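Local coordinates for SusD superfamily protein (Parabacteroides distasonis, PDB 3OTN) that belongs to the SusD family of outer-membrane proteins and probably binds nutrients, most likely carbohydrates, at the cell surface, at residues Lys54-Ser57 / Asn63-Asp66; Glu49-Lys54 / Lys454-Thr459; Ala21-Ala26 / Asn112-Glu117; Ala91-Ala96 / Ala116-Met121. All blocks are in the same frame, centred on the assembly; numbering follows the deposited sequence.

Interaction 1: Lys54-Ser57 / Asn63-Asp66; sequences KATS and NYKD
Ser57 and Tyr64 mark the closest backbone approach of 54-57 and 63-66, with their CA atoms 6.2 Å apart. The first segment is extended at Ala55 and Thr56, a short strand that pairs antiparallel with 286-287; the second leads into helix 64-68, so strand and helix are joined by a short loop and Tyr64 spans the distance between them. Its CG stands anti to the backbone N (chi1 176°), which sends the ring obliquely across the strand and brings a different part of it to each of three residues. Near the root, Tyr64 CB meets Ser57 CB at 3.6 Å. Midway, Thr56 CA sits over one face in a CH-pi contact, 3.9 Å from the ring centroid and 21° off its normal, displaced toward the rim. Thr56 CG2 lies beside the phenol end, 3.8 Å from Tyr64 OH. At the far end, Tyr64 OH comes within 3.2 Å of Ala55 O. Trp452 also touches both Thr56 and Tyr64, while Ser57 OG is hydrogen-bonded to Ser62 and Asn59 within the connecting loop. With a serine in place of Tyr64, the strand would probably lose its CH-pi partner and a gap would open beside Thr56. Chemically, the contact is mostly carbon against ring, from backbone and side-chain atoms alike, with the hydroxyl near the Ala55 carbonyl.

Interaction 2: Glu49-Lys54 / Lys454-Thr459; sequences EYMTGK and KVYTET
Met51 meets Tyr456 across 405 residues of sequence, and the residues ahead of Met51 are already fixed: Glu49 OE2 is hydrogen-bonded to the backbone N of Asn422, and Tyr50 OH to Ser284 O. Met51, a selenomethionine, then makes the contact twice over. Its carbonyl oxygen accepts a short hydrogen bond from Tyr456 OH at 2.5 Å. The C=O...donor angle is 137° and the hydroxyl is tilted out of the carbonyl plane, whereas seen from the tyrosine the oxygen lies at the ring edge, near its plane. The side chain of Met51 bends at chi2 (-65°) and again at chi3, which brings CE round to the phenol end. There CE is 3.5 Å from Tyr456 CZ, with Tyr456 OH almost equally near at 3.4 Å. Neither segment is helix or strand, so this joins two loops, one from the N-terminal and one from the C-terminal region of the SusD fold. Phe445 and Tyr448 also meet the Tyr456 ring, the latter edge-to-face. Thr52 turns from this contact toward helix 424-431, where it touches Met424 and Met428. Its OG1 accepts from the backbone N of Lys54 at 3.0 Å, with an N-H...O angle of 155°, which closes an ST turn. Gly53, at the turn, has a positive phi, which favours glycine, and its backbone passes near the hydroxyl, with N 4.1 Å from Tyr456 OH. Lys54 completes the segment by directing NZ to a salt bridge with Asp437.

Interaction 3: Ala21-Ala26 / Asn112-Glu117; sequences ALTNSA and NGYMAE. With ACT (acetate ion), chain G; EDO (1,2-ethanediol), chain T.
Thr23 lies between Tyr114 and Glu117, and these three residues carry nearly all the surface buried where helix 15-25 rests on helix 108-133. The closest backbone pair is Thr23 and Tyr114, whose CA atoms are 5.8 Å apart. The two branches of Thr23 divide the work. OG1 sits against the root of the tyrosine, 3.2 Å from Tyr114 CB. From there the Tyr114 ring runs on along helix 15-25 to touch Lys16, Ala19 and Leu20. The other branch, CG2, stands anti to the backbone N (chi1 -55° for OG1) and so points at the carboxylate, 3.4 Å from Glu117 OE1. Glu117 CD is also close to the same methyl, at 3.8 Å. The threonine crosses both partners at about a right angle. Each polar end finds its partner elsewhere: Thr23 OG1 is hydrogen-bonded to Ala19 O one turn back in its own helix, and Glu117 OE1 to Tyr27 OH, with a salt bridge to Arg184. Arg184 also reaches Asn24 OD1, tying the two helices together from outside the contact. On its other side Asn24 ND2 donates to an acetate O at 3.2 Å, an ion probably left from the crystallisation liquor. Helix-on-helix packing of this kind is consistent with the TPR-like helical part of SusD-family proteins. Since Thr23 OG1 and Glu117 OE1 are bonded outside the two segments, what holds Thr23 to its two neighbours is mainly van der Waals packing of a methyl and a hydroxyl oxygen.

Interaction 4: Ala91-Ala96 / Ala116-Met121; sequences ANCNLA and AEVKFM. With ACT (acetate ion), chain F; EDO (1,2-ethanediol), chain R.
The Cys93 peptide carbonyl is the flat group at this contact, its O 3.3 Å from Val118 CG1. The one ring in the two segments, that of Phe120, starts away from this contact and meets Tyr251 edge-to-face instead. Val118 is the knob of the packing. Its CG1 is anti to the backbone N (chi1 178°), and this turns the methyl between Cys93 and Ala96, one helical turn apart. It stands 3.7 Å from Cys93 CB and 3.9 Å from Ala96 CB. Val118 also touches Leu97 and Leu100, so that Cys93, Ala96, Leu97 and Leu100 form the hole. Beside it, Cys93 SG rests on Met121 CB at 3.8 Å, while the rest of that selenomethionine bends off toward Tyr27 and Asn30. The small residues on 91-96 let the backbones come near, with the CA atoms of Cys93 and Val118 5.7 Å apart. At the solvent-facing flank, Lys119 extends along its helix to a salt bridge with Glu170, and NZ makes a weak hydrogen bond to an acetate O at 2.9 Å. A leucine in place of Lys119 would probably leave the Glu170 carboxylate without its positive mate. Near the other helix, 1,2-ethanediol links Asn94 O to Arg122. The segments' axes run nearly antiparallel at 150° and approach to 9.4 Å, as expected of a helical hairpin. Asn92 and Ala96 rest on Ser25 of helix 15-25, which also packs on helix 108-133, and helix 187-202 takes Phe120 on the far side of helix 108-133.

The four contacts fall into two groups on opposite sides of the chain's centre. Interactions 1 and 2 share Lys54 and have centres 11 Å apart; they touch where Tyr64 CE1 lies 3.6 Å from Tyr50 O. Interactions 3 and 4 both use helix 108-133, with centres only 6 Å apart, and meet where Ala26 CB packs on Cys93 SG at 3.9 Å, making three helices one packed bundle. Between the groups, centres are 33 to 38 Å apart and nothing touches. Interaction 2 alone spans from the N-terminal part to the C-terminal part. The acetate and ethanediol near interactions 3 and 4 probably come from the crystallisation liquor and mark no known binding site.

Interaction 1: Lys54-Ser57 / Asn63-Asp66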
loop_
_atom_site.group_PDB
_atom_site.type_symbol
_atom_site.label_atom_id
_atom_site.label_comp_id
_atom_site.label_asym_id
_atom_site.label_seq_id
_atom_site.Cartn_x
_atom_site.Cartn_y
_atom_site.Cartn_z
ATOM N N LYS A 54 5.741 -14.274 -2.805
ATOM C CA LYS A 54 5.537 -14.038 -4.233
ATOM C C LYS A 54 6.586 -13.106 -4.858
ATOM O O LYS A 54 6.471 -12.747 -6.036
ATOM C CB LYS A 54 4.176 -13.391 -4.494
ATOM C CG LYS A 54 2.995 -13.949 -3.759
ATOM C CD LYS A 54 2.667 -15.334 -4.094
ATOM C CE LYS A 54 1.277 -15.697 -3.556
ATOM N NZ LYS A 54 1.235 -17.167 -3.290
ATOM N N ALA A 55 7.592 -12.726 -4.083
ATOM C CA ALA A 55 8.666 -11.872 -4.565
ATOM C C ALA A 55 9.979 -12.339 -3.977
ATOM O O ALA A 55 10.033 -12.815 -2.837
ATOM C CB ALA A 55 8.410 -10.418 -4.155
ATOM N N THR A 56 11.033 -12.208 -4.768
ATOM C CA THR A 56 12.407 -12.400 -4.321
ATOM C C THR A 56 13.233 -11.151 -4.729
ATOM O O THR A 56 12.671 -10.095 -5.115
ATOM C CB THR A 56 12.999 -13.685 -4.925
ATOM O OG1 THR A 56 13.096 -13.527 -6.343
ATOM C CG2 THR A 56 12.068 -14.840 -4.660
ATOM N N SER A 57 14.548 -11.270 -4.584
ATOM C CA SER A 57 15.490 -10.206 -4.882
ATOM C C SER A 57 16.665 -10.800 -5.629
ATOM O O SER A 57 17.022 -11.946 -5.378
ATOM C CB SER A 57 15.972 -9.572 -3.574
ATOM O OG SER A 57 16.873 -8.502 -3.829
ATOM N N ASN A 63 18.433 -7.215 2.023
ATOM C CA ASN A 63 18.096 -8.022 3.198
ATOM C C ASN A 63 16.910 -8.941 2.906
ATOM O O ASN A 63 16.289 -9.421 3.857
ATOM C CB ASN A 63 17.842 -7.132 4.451
ATOM C CG ASN A 63 17.762 -7.931 5.774
ATOM O OD1 ASN A 63 18.394 -8.984 5.899
ATOM N ND2 ASN A 63 16.991 -7.409 6.764
ATOM N N TYR A 64 16.628 -9.245 1.624
ATOM C CA TYR A 64 15.587 -10.243 1.337
ATOM C C TYR A 64 15.883 -11.519 2.102
ATOM O O TYR A 64 14.942 -12.139 2.591
ATOM C CB TYR A 64 15.398 -10.577 -0.158
ATOM C CG TYR A 64 14.372 -11.690 -0.374
ATOM C CD1 TYR A 64 13.090 -11.600 0.171
ATOM C CD2 TYR A 64 14.701 -12.856 -1.056
ATOM C CE1 TYR A 64 12.155 -12.624 0.011
ATOM C CE2 TYR A 64 13.767 -13.866 -1.245
ATOM C CZ TYR A 64 12.506 -13.754 -0.695
ATOM O OH TYR A 64 11.604 -14.777 -0.846
ATOM N N LYS A 65 17.173 -11.881 2.241
ATOM C CA LYS A 65 17.576 -13.117 2.934
ATOM C C LYS A 65 16.915 -13.360 4.291
ATOM O O LYS A 65 16.459 -14.468 4.534
ATOM C CB LYS A 65 19.110 -13.215 3.114
ATOM N N ASP A 66 16.905 -12.356 5.179
ATOM C CA ASP A 66 16.230 -12.486 6.502
ATOM C C ASP A 66 14.757 -12.972 6.331
ATOM O O ASP A 66 14.274 -13.831 7.068
ATOM C CB ASP A 66 16.160 -11.143 7.242
ATOM C CG ASP A 66 17.400 -10.801 8.045
ATOM O OD1 ASP A 66 18.463 -11.424 7.874
ATOM O OD2 ASP A 66 17.285 -9.832 8.830
#

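Interaction 2: Glu49-Lys54 / Lys454-Thr459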
loop_
_atom_site.group_PDB
_atom_site.type_symbol
_atom_site.label_atom_id
_atom_site.label_comp_id
_atom_site.label_asym_id
_atom_site.label_seq_id
_atom_site.Cartn_x
_atom_site.Cartn_y
_atom_site.Cartn_z
ATOM N N GLU A 49 6.226 -6.532 0.767
ATOM C CA GLU A 49 6.295 -7.530 -0.304
ATOM C C GLU A 49 7.153 -8.724 0.009
ATOM O O GLU A 49 6.974 -9.796 -0.593
ATOM C CB GLU A 49 6.788 -6.878 -1.598
ATOM C CG GLU A 49 5.866 -5.710 -2.090
ATOM C CD GLU A 49 4.439 -6.149 -2.388
ATOM O OE1 GLU A 49 4.211 -7.305 -2.832
ATOM O OE2 GLU A 49 3.521 -5.333 -2.190
ATOM N N TYR A 50 8.101 -8.562 0.916
ATOM C CA TYR A 50 9.068 -9.657 1.155
ATOM C C TYR A 50 8.554 -10.849 1.915
ATOM O O TYR A 50 9.192 -11.912 1.843
ATOM C CB TYR A 50 10.353 -9.128 1.769
ATOM C CG TYR A 50 11.350 -8.484 0.818
ATOM C CD1 TYR A 50 11.251 -8.584 -0.575
ATOM C CD2 TYR A 50 12.477 -7.850 1.337
ATOM C CE1 TYR A 50 12.244 -8.058 -1.393
ATOM C CE2 TYR A 50 13.444 -7.304 0.522
ATOM C CZ TYR A 50 13.316 -7.400 -0.841
ATOM O OH TYR A 50 14.330 -6.865 -1.615
HETATM N N MSE A 51 7.396 -10.759 2.576
HETATM C CA MSE A 51 6.883 -11.912 3.293
HETATM C C MSE A 51 5.731 -12.621 2.602
HETATM O O MSE A 51 5.314 -13.663 3.084
HETATM C CB MSE A 51 6.478 -11.574 4.722
HETATM C CG MSE A 51 7.642 -11.161 5.614
HETATM SE SE MSE A 51 8.929 -12.592 5.896
HETATM C CE MSE A 51 7.922 -14.154 6.066
ATOM N N THR A 52 5.268 -12.121 1.455
ATOM C CA THR A 52 4.179 -12.767 0.752
ATOM C C THR A 52 4.555 -14.121 0.190
ATOM O O THR A 52 3.670 -14.930 -0.054
ATOM C CB THR A 52 3.626 -11.952 -0.447
ATOM O OG1 THR A 52 4.618 -11.883 -1.473
ATOM C CG2 THR A 52 3.203 -10.544 -0.037
ATOM N N GLY A 53 5.847 -14.354 -0.049
ATOM C CA GLY A 53 6.300 -15.523 -0.783
ATOM C C GLY A 53 6.139 -15.447 -2.299
ATOM O O GLY A 53 6.406 -16.435 -3.009
ATOM N N LYS A 54 5.741 -14.274 -2.805
ATOM C CA LYS A 54 5.537 -14.038 -4.233
ATOM C C LYS A 54 6.586 -13.106 -4.858
ATOM O O LYS A 54 6.471 -12.747 -6.036
ATOM C CB LYS A 54 4.176 -13.391 -4.494
ATOM C CG LYS A 54 2.995 -13.949 -3.759
ATOM C CD LYS A 54 2.667 -15.334 -4.094
ATOM C CE LYS A 54 1.277 -15.697 -3.556
ATOM N NZ LYS A 54 1.235 -17.167 -3.290
ATOM N N LYS A 454 10.231 -23.069 4.245
ATOM C CA LYS A 454 10.012 -22.449 5.579
ATOM C C LYS A 454 8.536 -22.454 5.935
ATOM O O LYS A 454 7.699 -22.252 5.056
ATOM C CB LYS A 454 10.558 -21.013 5.596
ATOM C CG LYS A 454 12.034 -20.914 5.180
ATOM C CD LYS A 454 12.963 -21.706 6.111
ATOM C CE LYS A 454 14.418 -21.546 5.674
ATOM N NZ LYS A 454 15.294 -22.633 6.209
ATOM N N VAL A 455 8.223 -22.631 7.221
ATOM C CA VAL A 455 6.835 -22.736 7.664
ATOM C C VAL A 455 6.451 -21.535 8.523
ATOM O O VAL A 455 7.129 -21.222 9.505
ATOM C CB VAL A 455 6.574 -24.082 8.416
ATOM C CG1 VAL A 455 5.137 -24.129 8.919
ATOM C CG2 VAL A 455 6.869 -25.300 7.489
ATOM N N TYR A 456 5.375 -20.841 8.148
ATOM C CA TYR A 456 4.918 -19.662 8.884
ATOM C C TYR A 456 4.268 -20.076 10.199
ATOM O O TYR A 456 3.569 -21.099 10.264
ATOM C CB TYR A 456 3.953 -18.824 8.042
ATOM C CG TYR A 456 4.595 -18.023 6.906
ATOM C CD1 TYR A 456 5.870 -18.324 6.417
ATOM C CD2 TYR A 456 3.910 -16.992 6.288
ATOM C CE1 TYR A 456 6.429 -17.600 5.369
ATOM C CE2 TYR A 456 4.465 -16.262 5.221
ATOM C CZ TYR A 456 5.713 -16.585 4.758
ATOM O OH TYR A 456 6.264 -15.906 3.712
ATOM N N THR A 457 4.551 -19.298 11.241
ATOM C CA THR A 457 3.999 -19.473 12.562
ATOM C C THR A 457 3.299 -18.188 13.005
ATOM O O THR A 457 3.240 -17.193 12.249
ATOM C CB THR A 457 5.116 -19.815 13.560
ATOM O OG1 THR A 457 5.921 -18.648 13.838
ATOM C CG2 THR A 457 5.999 -20.989 13.040
ATOM N N GLU A 458 2.793 -18.182 14.240
ATOM C CA GLU A 458 2.195 -16.989 14.849
ATOM C C GLU A 458 3.147 -15.763 14.808
ATOM O O GLU A 458 2.707 -14.606 14.667
ATOM C CB GLU A 458 1.755 -17.297 16.294
ATOM C CG GLU A 458 0.600 -18.319 16.447
ATOM C CD GLU A 458 1.009 -19.816 16.434
ATOM O OE1 GLU A 458 2.186 -20.190 16.162
ATOM O OE2 GLU A 458 0.104 -20.627 16.689
ATOM N N THR A 459 4.449 -16.015 14.931
ATOM C CA THR A 459 5.473 -14.957 14.883
ATOM C C THR A 459 5.388 -14.056 13.651
ATOM O O THR A 459 5.472 -12.822 13.771
ATOM C CB THR A 459 6.878 -15.578 14.973
ATOM O OG1 THR A 459 6.949 -16.355 16.168
ATOM C CG2 THR A 459 7.982 -14.525 14.975
#

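Interaction 3: Ala21-Ala26 / Asn112-Glu117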
loop_
_atom_site.group_PDB
_atom_site.type_symbol
_atom_site.label_atom_id
_atom_site.label_comp_id
_atom_site.label_asym_id
_atom_site.label_seq_id
_atom_site.Cartn_x
_atom_site.Cartn_y
_atom_site.Cartn_z
ATOM N N ALA A 21 0.071 25.772 5.789
ATOM C CA ALA A 21 1.380 25.212 6.117
ATOM C C ALA A 21 1.263 24.136 7.213
ATOM O O ALA A 21 1.840 23.044 7.087
ATOM C CB ALA A 21 2.389 26.335 6.515
ATOM N N LEU A 22 0.496 24.411 8.252
ATOM C CA LEU A 22 0.227 23.400 9.301
ATOM C C LEU A 22 -0.416 22.158 8.696
ATOM O O LEU A 22 0.005 21.037 8.983
ATOM C CB LEU A 22 -0.714 23.957 10.376
ATOM C CG LEU A 22 -0.130 24.969 11.344
ATOM C CD1 LEU A 22 -1.299 25.726 12.011
ATOM C CD2 LEU A 22 0.812 24.264 12.370
ATOM N N THR A 23 -1.425 22.368 7.839
ATOM C CA THR A 23 -2.143 21.263 7.171
ATOM C C THR A 23 -1.214 20.472 6.288
ATOM O O THR A 23 -1.184 19.226 6.367
ATOM C CB THR A 23 -3.307 21.783 6.367
ATOM O OG1 THR A 23 -4.124 22.559 7.258
ATOM C CG2 THR A 23 -4.136 20.646 5.712
ATOM N N ASN A 24 -0.410 21.185 5.501
ATOM C CA ASN A 24 0.583 20.537 4.631
ATOM C C ASN A 24 1.644 19.729 5.391
ATOM O O ASN A 24 2.126 18.717 4.897
ATOM C CB ASN A 24 1.251 21.583 3.711
ATOM C CG ASN A 24 0.330 22.066 2.564
ATOM O OD1 ASN A 24 -0.631 21.389 2.175
ATOM N ND2 ASN A 24 0.649 23.244 2.007
ATOM N N SER A 25 1.954 20.137 6.620
ATOM C CA SER A 25 2.970 19.446 7.431
ATOM C C SER A 25 2.562 17.979 7.659
ATOM O O SER A 25 3.421 17.104 7.785
ATOM C CB SER A 25 3.233 20.198 8.776
ATOM O OG SER A 25 2.182 19.979 9.738
ATOM N N ALA A 26 1.256 17.713 7.644
ATOM C CA ALA A 26 0.714 16.358 7.840
ATOM C C ALA A 26 1.035 15.414 6.693
ATOM O O ALA A 26 1.166 14.181 6.898
ATOM C CB ALA A 26 -0.825 16.404 8.092
ATOM N N ASN A 112 -12.213 23.803 9.148
ATOM C CA ASN A 112 -12.824 22.464 9.278
ATOM C C ASN A 112 -12.272 21.458 8.247
ATOM O O ASN A 112 -11.939 20.317 8.587
ATOM C CB ASN A 112 -14.354 22.598 9.138
ATOM C CG ASN A 112 -15.097 21.259 9.235
ATOM O OD1 ASN A 112 -15.174 20.493 8.267
ATOM N ND2 ASN A 112 -15.693 21.005 10.398
ATOM N N GLY A 113 -12.150 21.892 6.997
ATOM C CA GLY A 113 -11.562 21.060 5.930
ATOM C C GLY A 113 -10.145 20.666 6.216
ATOM O O GLY A 113 -9.768 19.490 6.110
ATOM N N TYR A 114 -9.366 21.660 6.627
ATOM C CA TYR A 114 -7.980 21.452 6.931
ATOM C C TYR A 114 -7.797 20.440 8.061
ATOM O O TYR A 114 -6.956 19.571 7.966
ATOM C CB TYR A 114 -7.315 22.778 7.291
ATOM C CG TYR A 114 -7.041 23.740 6.148
ATOM C CD1 TYR A 114 -6.982 23.324 4.810
ATOM C CD2 TYR A 114 -6.767 25.086 6.425
ATOM C CE1 TYR A 114 -6.711 24.228 3.779
ATOM C CE2 TYR A 114 -6.491 26.004 5.395
ATOM C CZ TYR A 114 -6.438 25.555 4.084
ATOM O OH TYR A 114 -6.159 26.448 3.084
HETATM N N MSE A 115 -8.609 20.556 9.114
HETATM C CA MSE A 115 -8.496 19.657 10.245
HETATM C C MSE A 115 -8.928 18.246 9.830
HETATM O O MSE A 115 -8.343 17.264 10.300
HETATM C CB MSE A 115 -9.270 20.193 11.461
HETATM C CG MSE A 115 -8.647 21.469 12.066
HETATM SE SE MSE A 115 -9.674 22.241 13.585
HETATM C CE MSE A 115 -11.390 22.377 12.704
ATOM N N ALA A 116 -9.902 18.147 8.921
ATOM C CA ALA A 116 -10.294 16.845 8.351
ATOM C C ALA A 116 -9.125 16.171 7.614
ATOM O O ALA A 116 -8.962 14.948 7.659
ATOM C CB ALA A 116 -11.529 16.997 7.418
ATOM N N GLU A 117 -8.322 16.952 6.908
ATOM C CA GLU A 117 -7.185 16.385 6.164
ATOM C C GLU A 117 -6.175 15.772 7.172
ATOM O O GLU A 117 -5.616 14.707 6.947
ATOM C CB GLU A 117 -6.495 17.455 5.305
ATOM C CG GLU A 117 -7.361 18.051 4.184
ATOM C CD GLU A 117 -6.660 19.134 3.375
ATOM O OE1 GLU A 117 -5.468 18.989 3.036
ATOM O OE2 GLU A 117 -7.310 20.147 3.074
HETATM C C ACT G . 3.617 25.005 2.280
HETATM O O ACT G . 2.629 25.623 2.766
HETATM O OXT ACT G . 3.958 23.930 2.851
HETATM C CH3 ACT G . 4.317 25.508 1.038
HETATM C C1 EDO T . 1.111 18.825 -1.017
HETATM O O1 EDO T . 1.080 18.967 0.402
HETATM C C2 EDO T . 0.556 17.467 -1.454
HETATM O O2 EDO T . -0.569 17.705 -2.277
#

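Interaction 4: Ala91-Ala96 / Ala116-Met121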
loop_
_atom_site.group_PDB
_atom_site.type_symbol
_atom_site.label_atom_id
_atom_site.label_comp_id
_atom_site.label_asym_id
_atom_site.label_seq_id
_atom_site.Cartn_x
_atom_site.Cartn_y
_atom_site.Cartn_z
ATOM N N ALA A 91 3.323 13.034 15.004
ATOM C CA ALA A 91 3.741 14.254 15.769
ATOM C C ALA A 91 3.387 15.507 14.992
ATOM O O ALA A 91 2.900 16.484 15.581
ATOM C CB ALA A 91 5.254 14.258 16.144
ATOM N N ASN A 92 3.601 15.483 13.674
ATOM C CA ASN A 92 3.178 16.604 12.819
ATOM C C ASN A 92 1.683 16.821 12.900
ATOM O O ASN A 92 1.242 17.952 13.028
ATOM C CB ASN A 92 3.576 16.425 11.324
ATOM C CG ASN A 92 5.071 16.585 11.075
ATOM O OD1 ASN A 92 5.732 17.397 11.712
ATOM N ND2 ASN A 92 5.597 15.825 10.129
ATOM N N CYS A 93 0.912 15.739 12.838
ATOM C CA CYS A 93 -0.533 15.830 12.924
ATOM C C CYS A 93 -1.033 16.359 14.252
ATOM O O CYS A 93 -1.990 17.166 14.275
ATOM C CB CYS A 93 -1.213 14.486 12.658
ATOM S SG CYS A 93 -0.958 13.755 11.013
ATOM N N ASN A 94 -0.463 15.871 15.360
ATOM C CA ASN A 94 -0.904 16.301 16.688
ATOM C C ASN A 94 -0.684 17.784 16.882
ATOM O O ASN A 94 -1.547 18.483 17.398
ATOM C CB ASN A 94 -0.232 15.488 17.807
ATOM C CG ASN A 94 -0.672 14.014 17.810
ATOM O OD1 ASN A 94 -1.739 13.699 17.311
ATOM N ND2 ASN A 94 0.171 13.111 18.346
ATOM N N LEU A 95 0.461 18.276 16.431
ATOM C CA LEU A 95 0.783 19.693 16.554
ATOM C C LEU A 95 -0.087 20.548 15.618
ATOM O O LEU A 95 -0.583 21.624 16.005
ATOM C CB LEU A 95 2.286 19.888 16.269
ATOM C CG LEU A 95 2.934 21.267 16.428
ATOM C CD1 LEU A 95 2.513 21.924 17.743
ATOM C CD2 LEU A 95 4.462 21.137 16.326
ATOM N N ALA A 96 -0.263 20.071 14.384
ATOM C CA ALA A 96 -1.150 20.697 13.406
ATOM C C ALA A 96 -2.587 20.854 13.947
ATOM O O ALA A 96 -3.182 21.941 13.846
ATOM C CB ALA A 96 -1.155 19.853 12.080
ATOM N N ALA A 116 -9.902 18.147 8.921
ATOM C CA ALA A 116 -10.294 16.845 8.351
ATOM C C ALA A 116 -9.125 16.171 7.614
ATOM O O ALA A 116 -8.962 14.948 7.659
ATOM C CB ALA A 116 -11.529 16.997 7.418
ATOM N N GLU A 117 -8.322 16.952 6.908
ATOM C CA GLU A 117 -7.185 16.385 6.164
ATOM C C GLU A 117 -6.175 15.772 7.172
ATOM O O GLU A 117 -5.616 14.707 6.947
ATOM C CB GLU A 117 -6.495 17.455 5.305
ATOM C CG GLU A 117 -7.361 18.051 4.184
ATOM C CD GLU A 117 -6.660 19.134 3.375
ATOM O OE1 GLU A 117 -5.468 18.989 3.036
ATOM O OE2 GLU A 117 -7.310 20.147 3.074
ATOM N N VAL A 118 -5.933 16.494 8.249
ATOM C CA VAL A 118 -4.977 16.121 9.287
ATOM C C VAL A 118 -5.501 14.929 10.053
ATOM O O VAL A 118 -4.731 14.017 10.350
ATOM C CB VAL A 118 -4.622 17.334 10.204
ATOM C CG1 VAL A 118 -3.609 16.917 11.362
ATOM C CG2 VAL A 118 -4.049 18.479 9.329
ATOM N N LYS A 119 -6.798 14.897 10.359
ATOM C CA LYS A 119 -7.331 13.732 11.067
ATOM C C LYS A 119 -7.270 12.496 10.177
ATOM O O LYS A 119 -6.959 11.407 10.668
ATOM C CB LYS A 119 -8.747 13.958 11.567
ATOM C CG LYS A 119 -8.830 14.896 12.749
ATOM C CD LYS A 119 -10.290 15.238 13.010
ATOM C CE LYS A 119 -10.445 16.307 14.096
ATOM N NZ LYS A 119 -11.896 16.504 14.409
ATOM N N PHE A 120 -7.579 12.654 8.883
ATOM C CA PHE A 120 -7.396 11.562 7.922
ATOM C C PHE A 120 -5.966 11.033 8.012
ATOM O O PHE A 120 -5.768 9.818 8.092
ATOM C CB PHE A 120 -7.718 11.988 6.480
ATOM C CG PHE A 120 -7.187 11.040 5.423
ATOM C CD1 PHE A 120 -7.965 9.966 4.958
ATOM C CD2 PHE A 120 -5.927 11.223 4.891
ATOM C CE1 PHE A 120 -7.477 9.093 3.982
ATOM C CE2 PHE A 120 -5.414 10.334 3.938
ATOM C CZ PHE A 120 -6.210 9.279 3.464
HETATM N N MSE A 121 -4.979 11.944 8.037
HETATM C CA MSE A 121 -3.585 11.529 7.972
HETATM C C MSE A 121 -3.145 10.776 9.230
HETATM O O MSE A 121 -2.359 9.824 9.158
HETATM C CB MSE A 121 -2.645 12.738 7.734
HETATM C CG MSE A 121 -1.483 12.398 6.819
HETATM SE SE MSE A 121 -2.005 12.109 5.007
HETATM C CE MSE A 121 -2.250 13.976 4.645
HETATM C C ACT F . -13.059 18.264 11.967
HETATM O O ACT F . -13.532 17.101 12.100
HETATM O OXT ACT F . -12.967 18.634 10.777
HETATM C CH3 ACT F . -12.631 19.137 13.130
HETATM C C1 EDO R . -3.991 17.099 18.999
HETATM O O1 EDO R . -3.231 17.894 19.900
HETATM C C2 EDO R . -5.227 16.570 19.710
HETATM O O2 EDO R . -5.635 15.326 19.131
#